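Local coordinates for protein argonaute (Aquifex aeolicus, PDB 1YVU) that cleaves target RNA as a DNA-guided endonuclease, using short single-stranded DNA guides to select complementary strands, at residues K25-I30 / V78-V83; N36-R41 / Y69-N74; I275-P280 / E635-P640. One frame throughout, in Å; residues are numbered along the deposited sequence.

Interaction 1: residues K25-I30 / V78-V83; sequences KPTHEI and VELKRV
Lys25 and Arg82 form an antiparallel hydrogen-bonded pair. Lys25 N donates to Arg82 O at 3.2 Å, and Arg82 N returns a bond of the same length to Lys25 O. Next along is the non-hydrogen-bonded pair Pro26 with Lys81, whose CA atoms are 4.1 Å apart. Thr27 N continues the register by donating to Leu80 O at 3.2 Å, as the chain leaves the short strand. His28 carries the pairing one step further with its side chain. Leu80 N donates to His28 NE2 at 2.8 Å, nearly straight at 170° and in the plane of the ring. NE2 is thus an acceptor that extends the pairing beyond strand 25-26.

These are the edge strand 25-26 and the central strand 78-82 of a three-stranded antiparallel sheet in the N-terminal domain; strand 69-72 lies on the other side of 78-82. Thr27 packs obliquely on Leu80, with Thr27 CB 3.7 Å from Leu80 CD2. The methyl Thr27 CG2 sits over one face of the Arg82 guanidinium, off centre. Arg82 bends at chi3 (130°), which brings this flat group back beside Thr27. Lys81 touches Lys25 O through CB, while its end leads away, and the side chain packs against Val38 and Val42 of helix 32-46.

Interaction 2: residues N36-R41 / Y69-N74; sequences NKVRWR and YLTLSN
One face of the Arg41 guanidinium is turned to the backbone carbonyl of Leu72. Leu72 O lies over that face, and the angles to the N-H groups are poor for hydrogen bonds. Near the plane, at the guanidinium edge, stands the side-chain amide of Asn74; the two planes are 59° apart. Ser73 CA approaches obliquely, 3.6 Å from Arg41 NE. Arg41 has CG anti to its carbonyl carbon (chi1 -63°) and is extended as far as NE. That carries the flat end past Thr71 to the turn after the strand.

Helix 32-46 here covers a three-stranded sheet of the N-terminal domain. The local axes of 36-41 and 69-72 are 8.8 Å apart, with their N-to-C directions at 122°. Thr71 faces the helix: its CG2 is 3.8 Å from Arg41 CB, and its OG1 meets Val38 CG1 at 4.1 Å. Lys37 runs extended at about a right angle to Asn74, and its CD passes the Asn74 amide. Thr218 adds a further neighbour to both Arg41 and Asn74. The hydroxyl of Ser73 lies within hydrogen-bonding reach of Glu79 OE2 of the adjoining strand, its main partner, and also of Ile77 O.

Interaction 3: residues I275-P280 / E635-P640; sequences IVRMEP and EGTHQP
Arg277 passes beside the backbone oxygen of Glu635 with the aliphatic part of its side chain. Arg277 CD is 4.0 Å and Arg277 CB 4.1 Å from Glu635 O, which is van der Waals distance. The same oxygen receives a weak hydrogen bond of 3.4 Å from Thr637 OG1. This bond lies within the loop 635-640, beside the weak bond from His638 N to Gly636 O. Arg277 has CG anti to its carbonyl carbon (chi1 -69°) and is stretched from CG to NE. It therefore runs alongside Thr637, both side chains pointing the same way. Its NH1 ends 3.8 Å from Thr637 OG1, an oblique approach that is loose.

Gly636 brings the two backbones together. Its CA lies 3.8 Å from Met278 O and 4.1 Å from Arg277 O. The Met278 carbonyl points at it, while the Arg277 carbonyl passes obliquely. The positive phi of Gly636 (70°) is one that glycine takes readily. Met278, a selenomethionine in the crystal, turns its side chain away from this turn. The carboxylates of Glu279 and Glu635 stay apart, OE2 to OE2 6.1 Å.

The contact joins linker L2 to the PIWI box. It thus bridges the PAZ lobe and the PIWI lobe of the argonaute, through packing rather than a polar network. Around it, 275-280 leads into helix 280-299, with Glu279 at the N-cap position. Val276 and Met278 rest on Phe161 of strand 153-165, in linker L1. Pro280 touches Phe607, and Pro640 touches Phe606, both in strand 606-607. The loop 635-640 itself runs on into strand 641-645.

How the interactions relate
Interactions 1 and 2 build the same small unit of the N-terminal domain. Strands 78-82 and 69-72 are neighbours in its sheet, joined by backbone bonds such as Glu79 N to Thr71 O, probably a hydrogen bond of 2.8 Å. Interaction 1 pairs strands at the surface, and backbone hydrogen bonds dominate it. Interaction 2 is partly buried and sets a helix on the sheet by side-chain packing and one guanidinium laid against a backbone carbonyl. Interaction 3 stands apart: its nearest atoms are about 32 Å from interaction 1 and about 23 Å from interaction 2. It is a small surface contact of two loops that joins linker L2 to the PIWI domain.

Interaction 1: residues K25-I30 / V78-V83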
# COMPACT_ATOMS: atom_id res chain seq x y z
N LYS A 25 -34.02 -3.20 -13.59
CA LYS A 25 -34.08 -2.53 -12.28
C LYS A 25 -34.68 -3.54 -11.29
O LYS A 25 -35.59 -4.32 -11.68
CB LYS A 25 -34.94 -1.25 -12.35
CG LYS A 25 -34.56 -0.18 -11.31
CD LYS A 25 -35.75 0.70 -10.92
CE LYS A 25 -35.35 1.77 -9.91
NZ LYS A 25 -36.52 2.54 -9.43
N PRO A 26 -34.16 -3.61 -10.02
CA PRO A 26 -34.71 -4.57 -9.04
C PRO A 26 -36.12 -4.22 -8.59
O PRO A 26 -36.55 -3.07 -8.70
CB PRO A 26 -33.74 -4.47 -7.87
CG PRO A 26 -32.47 -4.00 -8.50
CD PRO A 26 -32.97 -2.96 -9.44
N THR A 27 -36.86 -5.22 -8.13
CA THR A 27 -38.20 -4.96 -7.65
C THR A 27 -38.13 -4.66 -6.14
O THR A 27 -39.10 -4.20 -5.53
CB THR A 27 -39.18 -6.12 -7.96
OG1 THR A 27 -38.68 -6.88 -9.07
CG2 THR A 27 -40.55 -5.59 -8.36
N HIS A 28 -36.94 -4.87 -5.58
CA HIS A 28 -36.65 -4.64 -4.17
C HIS A 28 -35.87 -3.32 -3.97
O HIS A 28 -36.18 -2.32 -4.63
CB HIS A 28 -35.85 -5.79 -3.52
CG HIS A 28 -35.83 -7.07 -4.29
ND1 HIS A 28 -36.30 -8.26 -3.78
CD2 HIS A 28 -35.28 -7.38 -5.50
CE1 HIS A 28 -36.04 -9.24 -4.62
NE2 HIS A 28 -35.42 -8.73 -5.67
N GLU A 29 -34.84 -3.35 -3.11
CA GLU A 29 -34.01 -2.18 -2.74
C GLU A 29 -32.54 -2.11 -3.24
O GLU A 29 -32.06 -2.97 -3.99
CB GLU A 29 -33.99 -2.02 -1.21
CG GLU A 29 -35.34 -2.01 -0.49
CD GLU A 29 -35.20 -2.17 1.03
OE1 GLU A 29 -34.19 -2.74 1.51
OE2 GLU A 29 -36.12 -1.71 1.75
N ILE A 30 -31.85 -1.07 -2.77
CA ILE A 30 -30.45 -0.78 -3.08
C ILE A 30 -29.56 -1.26 -1.91
O ILE A 30 -29.82 -0.90 -0.76
CB ILE A 30 -30.19 0.79 -3.24
CG1 ILE A 30 -31.49 1.54 -3.59
CG2 ILE A 30 -29.13 1.04 -4.32
CD1 ILE A 30 -31.43 3.08 -3.41
N VAL A 78 -32.00 -14.10 -2.80
CA VAL A 78 -32.34 -14.13 -4.21
C VAL A 78 -32.78 -12.72 -4.59
O VAL A 78 -33.35 -11.98 -3.75
CB VAL A 78 -33.46 -15.14 -4.56
CG1 VAL A 78 -33.39 -15.50 -6.04
CG2 VAL A 78 -33.33 -16.40 -3.72
N GLU A 79 -32.42 -12.31 -5.81
CA GLU A 79 -32.74 -10.98 -6.34
C GLU A 79 -33.43 -11.02 -7.69
O GLU A 79 -32.95 -11.66 -8.62
CB GLU A 79 -31.46 -10.14 -6.47
CG GLU A 79 -30.80 -9.72 -5.14
CD GLU A 79 -29.54 -10.52 -4.81
OE1 GLU A 79 -28.84 -11.00 -5.74
OE2 GLU A 79 -29.23 -10.66 -3.60
N LEU A 80 -34.56 -10.34 -7.80
CA LEU A 80 -35.29 -10.27 -9.05
C LEU A 80 -35.25 -8.87 -9.65
O LEU A 80 -35.18 -7.86 -8.94
CB LEU A 80 -36.72 -10.85 -8.93
CG LEU A 80 -38.04 -10.08 -8.77
CD1 LEU A 80 -39.18 -10.94 -9.22
CD2 LEU A 80 -38.29 -9.68 -7.34
N LYS A 81 -35.12 -8.85 -10.97
CA LYS A 81 -35.05 -7.62 -11.74
C LYS A 81 -35.62 -7.82 -13.13
O LYS A 81 -35.41 -8.88 -13.73
CB LYS A 81 -33.61 -7.10 -11.81
CG LYS A 81 -32.57 -8.14 -11.69
CD LYS A 81 -31.24 -7.56 -11.57
CE LYS A 81 -30.33 -8.57 -12.14
NZ LYS A 81 -30.61 -8.68 -13.61
N ARG A 82 -36.36 -6.81 -13.59
CA ARG A 82 -37.02 -6.83 -14.91
C ARG A 82 -36.80 -5.55 -15.74
O ARG A 82 -35.75 -4.95 -15.60
CB ARG A 82 -38.52 -7.21 -14.75
CG ARG A 82 -39.22 -6.75 -13.44
CD ARG A 82 -40.63 -7.36 -13.26
NE ARG A 82 -40.83 -7.96 -11.93
CZ ARG A 82 -41.98 -7.99 -11.25
NH1 ARG A 82 -43.09 -7.46 -11.76
NH2 ARG A 82 -42.02 -8.51 -10.03
N VAL A 83 -37.79 -5.13 -16.56
CA VAL A 83 -37.83 -3.94 -17.47
C VAL A 83 -37.18 -4.21 -18.84
O VAL A 83 -36.57 -5.26 -19.06
CB VAL A 83 -37.27 -2.56 -16.85
CG1 VAL A 83 -37.62 -1.32 -17.75
CG2 VAL A 83 -37.83 -2.31 -15.45

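Interaction 2: residues N36-R41 / Y69-N74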
# COMPACT_ATOMS: atom_id res chain seq x y z
N ASN A 36 -22.31 -4.30 -6.58
CA ASN A 36 -21.16 -4.69 -7.41
C ASN A 36 -21.13 -6.19 -7.72
O ASN A 36 -20.58 -6.61 -8.76
CB ASN A 36 -19.86 -4.28 -6.74
CG ASN A 36 -19.13 -3.20 -7.50
OD1 ASN A 36 -18.53 -3.46 -8.55
ND2 ASN A 36 -19.17 -1.98 -6.98
N LYS A 37 -21.77 -6.96 -6.83
CA LYS A 37 -21.89 -8.43 -6.92
C LYS A 37 -23.02 -8.83 -7.86
O LYS A 37 -22.91 -9.82 -8.60
CB LYS A 37 -22.18 -9.04 -5.55
CG LYS A 37 -21.14 -8.76 -4.47
CD LYS A 37 -21.62 -9.36 -3.14
CE LYS A 37 -20.63 -9.09 -1.99
NZ LYS A 37 -21.03 -9.75 -0.70
N VAL A 38 -24.11 -8.05 -7.85
CA VAL A 38 -25.27 -8.31 -8.68
C VAL A 38 -24.94 -8.03 -10.11
O VAL A 38 -25.25 -8.83 -10.98
CB VAL A 38 -26.46 -7.44 -8.27
CG1 VAL A 38 -27.68 -7.69 -9.19
CG2 VAL A 38 -26.83 -7.73 -6.82
N ARG A 39 -24.29 -6.88 -10.33
CA ARG A 39 -23.84 -6.41 -11.64
C ARG A 39 -22.96 -7.47 -12.30
O ARG A 39 -23.02 -7.67 -13.53
CB ARG A 39 -23.13 -5.05 -11.45
CG ARG A 39 -22.24 -4.55 -12.61
CD ARG A 39 -20.80 -4.49 -12.11
NE ARG A 39 -19.77 -4.44 -13.14
CZ ARG A 39 -19.54 -5.38 -14.06
NH1 ARG A 39 -20.29 -6.47 -14.15
NH2 ARG A 39 -18.47 -5.28 -14.83
N TRP A 40 -22.21 -8.21 -11.47
CA TRP A 40 -21.34 -9.27 -11.94
C TRP A 40 -22.20 -10.43 -12.43
O TRP A 40 -21.98 -10.97 -13.52
CB TRP A 40 -20.37 -9.70 -10.81
CG TRP A 40 -19.54 -10.93 -11.10
CD1 TRP A 40 -19.67 -12.16 -10.51
CD2 TRP A 40 -18.53 -11.08 -12.12
NE1 TRP A 40 -18.83 -13.07 -11.11
CE2 TRP A 40 -18.12 -12.44 -12.10
CE3 TRP A 40 -17.93 -10.21 -13.06
CZ2 TRP A 40 -17.13 -12.96 -12.98
CZ3 TRP A 40 -16.95 -10.73 -13.95
CH2 TRP A 40 -16.56 -12.09 -13.90
N ARG A 41 -23.24 -10.72 -11.64
CA ARG A 41 -24.18 -11.81 -11.91
C ARG A 41 -25.13 -11.53 -13.06
O ARG A 41 -25.49 -12.48 -13.78
CB ARG A 41 -24.93 -12.17 -10.65
CG ARG A 41 -24.00 -12.70 -9.57
CD ARG A 41 -24.74 -13.00 -8.27
NE ARG A 41 -23.97 -13.78 -7.29
CZ ARG A 41 -23.54 -15.04 -7.47
NH1 ARG A 41 -23.75 -15.69 -8.62
NH2 ARG A 41 -23.02 -15.69 -6.45
N TYR A 69 -34.99 -11.73 -14.08
CA TYR A 69 -33.67 -12.23 -13.73
C TYR A 69 -33.63 -12.56 -12.26
O TYR A 69 -33.80 -11.68 -11.41
CB TYR A 69 -32.62 -11.18 -14.10
CG TYR A 69 -32.05 -11.39 -15.46
CD1 TYR A 69 -32.85 -11.27 -16.61
CD2 TYR A 69 -30.70 -11.77 -15.63
CE1 TYR A 69 -32.34 -11.55 -17.91
CE2 TYR A 69 -30.17 -12.05 -16.92
CZ TYR A 69 -31.00 -11.94 -18.05
OH TYR A 69 -30.52 -12.21 -19.32
N LEU A 70 -33.41 -13.84 -11.97
CA LEU A 70 -33.39 -14.34 -10.61
C LEU A 70 -31.97 -14.72 -10.18
O LEU A 70 -31.63 -15.89 -10.01
CB LEU A 70 -34.37 -15.54 -10.47
CG LEU A 70 -35.83 -15.47 -10.99
CD1 LEU A 70 -36.38 -16.88 -11.18
CD2 LEU A 70 -36.76 -14.63 -10.10
N THR A 71 -31.12 -13.71 -10.03
CA THR A 71 -29.74 -13.91 -9.60
C THR A 71 -29.65 -14.20 -8.09
O THR A 71 -30.39 -13.63 -7.30
CB THR A 71 -28.80 -12.70 -10.01
OG1 THR A 71 -29.34 -11.46 -9.54
CG2 THR A 71 -28.65 -12.62 -11.51
N LEU A 72 -28.81 -15.16 -7.73
CA LEU A 72 -28.63 -15.54 -6.33
C LEU A 72 -27.24 -15.13 -5.85
O LEU A 72 -26.25 -15.56 -6.42
CB LEU A 72 -28.79 -17.06 -6.18
CG LEU A 72 -28.48 -17.73 -4.83
CD1 LEU A 72 -29.67 -17.63 -3.93
CD2 LEU A 72 -28.09 -19.19 -5.05
N SER A 73 -27.17 -14.36 -4.76
CA SER A 73 -25.88 -13.90 -4.23
C SER A 73 -25.16 -14.88 -3.27
O SER A 73 -25.65 -16.00 -3.03
CB SER A 73 -26.04 -12.49 -3.62
OG SER A 73 -26.95 -12.46 -2.54
N ASN A 74 -23.99 -14.47 -2.78
CA ASN A 74 -23.15 -15.23 -1.84
C ASN A 74 -23.87 -15.46 -0.54
O ASN A 74 -23.74 -16.52 0.06
CB ASN A 74 -21.85 -14.49 -1.55
CG ASN A 74 -20.98 -14.35 -2.77
OD1 ASN A 74 -20.67 -15.33 -3.44
ND2 ASN A 74 -20.57 -13.12 -3.07

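Interaction 3: residues I275-P280 / E635-P640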
# COMPACT_ATOMS: atom_id res chain seq x y z
N ILE A 275 14.52 -9.79 -11.78
CA ILE A 275 14.54 -9.51 -13.22
C ILE A 275 13.09 -9.12 -13.58
O ILE A 275 12.78 -8.73 -14.70
CB ILE A 275 14.95 -10.76 -14.10
CG1 ILE A 275 16.05 -11.60 -13.42
CG2 ILE A 275 15.47 -10.29 -15.48
CD1 ILE A 275 16.36 -12.97 -14.11
N VAL A 276 12.23 -9.22 -12.57
CA VAL A 276 10.82 -8.90 -12.67
C VAL A 276 10.55 -7.41 -12.53
O VAL A 276 9.46 -6.94 -12.85
CB VAL A 276 10.06 -9.79 -11.66
CG1 VAL A 276 9.23 -8.99 -10.62
CG2 VAL A 276 9.24 -10.79 -12.43
N ARG A 277 11.58 -6.69 -12.06
CA ARG A 277 11.54 -5.24 -11.88
C ARG A 277 11.40 -4.58 -13.24
O ARG A 277 10.71 -3.57 -13.38
CB ARG A 277 12.82 -4.74 -11.20
CG ARG A 277 12.95 -5.17 -9.75
CD ARG A 277 14.20 -4.57 -9.07
NE ARG A 277 14.35 -5.05 -7.69
CZ ARG A 277 15.17 -4.52 -6.78
NH1 ARG A 277 15.93 -3.47 -7.06
NH2 ARG A 277 15.21 -5.06 -5.56
N MSE A 278 12.04 -5.20 -14.24
CA MSE A 278 12.06 -4.78 -15.65
C MSE A 278 12.60 -3.38 -15.88
O MSE A 278 12.64 -2.55 -14.98
CB MSE A 278 10.67 -4.89 -16.31
CG MSE A 278 10.19 -6.32 -16.57
SE MSE A 278 8.77 -6.45 -17.92
CE MSE A 278 7.27 -6.11 -16.79
N GLU A 279 13.06 -3.13 -17.11
CA GLU A 279 13.54 -1.80 -17.49
C GLU A 279 12.26 -1.01 -17.82
O GLU A 279 11.23 -1.63 -18.13
CB GLU A 279 14.42 -1.88 -18.75
CG GLU A 279 15.75 -2.63 -18.63
CD GLU A 279 16.44 -2.85 -19.99
OE1 GLU A 279 15.79 -2.72 -21.05
OE2 GLU A 279 17.65 -3.19 -19.99
N PRO A 280 12.27 0.35 -17.69
CA PRO A 280 11.05 1.11 -18.03
C PRO A 280 10.60 0.92 -19.50
O PRO A 280 9.43 1.04 -19.79
CB PRO A 280 11.46 2.54 -17.71
CG PRO A 280 12.30 2.36 -16.51
CD PRO A 280 13.20 1.22 -16.95
N GLU A 635 16.89 0.95 -10.66
CA GLU A 635 16.13 0.63 -11.88
C GLU A 635 14.77 -0.04 -11.68
O GLU A 635 14.67 -1.05 -10.97
CB GLU A 635 16.97 -0.25 -12.80
CG GLU A 635 18.36 0.27 -13.05
CD GLU A 635 19.12 -0.61 -14.00
OE1 GLU A 635 19.30 -1.81 -13.68
OE2 GLU A 635 19.52 -0.10 -15.07
N GLY A 636 13.73 0.53 -12.32
CA GLY A 636 12.37 0.02 -12.23
C GLY A 636 11.69 0.19 -10.87
O GLY A 636 10.52 -0.21 -10.70
N THR A 637 12.45 0.74 -9.92
CA THR A 637 11.99 1.02 -8.54
C THR A 637 11.40 2.43 -8.44
O THR A 637 11.95 3.32 -7.75
CB THR A 637 13.15 0.86 -7.47
OG1 THR A 637 13.91 -0.33 -7.74
CG2 THR A 637 12.58 0.77 -6.04
N HIS A 638 10.34 2.67 -9.22
CA HIS A 638 9.65 3.93 -9.13
C HIS A 638 8.15 3.82 -9.02
O HIS A 638 7.44 3.56 -10.00
CB HIS A 638 10.03 4.98 -10.16
CG HIS A 638 9.68 6.35 -9.69
ND1 HIS A 638 8.50 6.98 -10.04
CD2 HIS A 638 10.25 7.14 -8.75
CE1 HIS A 638 8.36 8.08 -9.32
NE2 HIS A 638 9.40 8.20 -8.53
N GLN A 639 7.71 4.09 -7.81
CA GLN A 639 6.32 4.05 -7.42
C GLN A 639 5.80 5.47 -7.15
O GLN A 639 6.16 6.09 -6.13
CB GLN A 639 6.17 3.21 -6.15
CG GLN A 639 7.06 1.97 -6.03
CD GLN A 639 6.25 0.71 -5.81
OE1 GLN A 639 5.43 0.34 -6.66
NE2 GLN A 639 6.47 0.04 -4.68
N PRO A 640 4.97 6.02 -8.06
CA PRO A 640 4.43 7.37 -7.85
C PRO A 640 3.23 7.25 -6.92
O PRO A 640 2.53 6.23 -6.96
CB PRO A 640 3.95 7.77 -9.25
CG PRO A 640 4.63 6.85 -10.15
CD PRO A 640 4.63 5.57 -9.42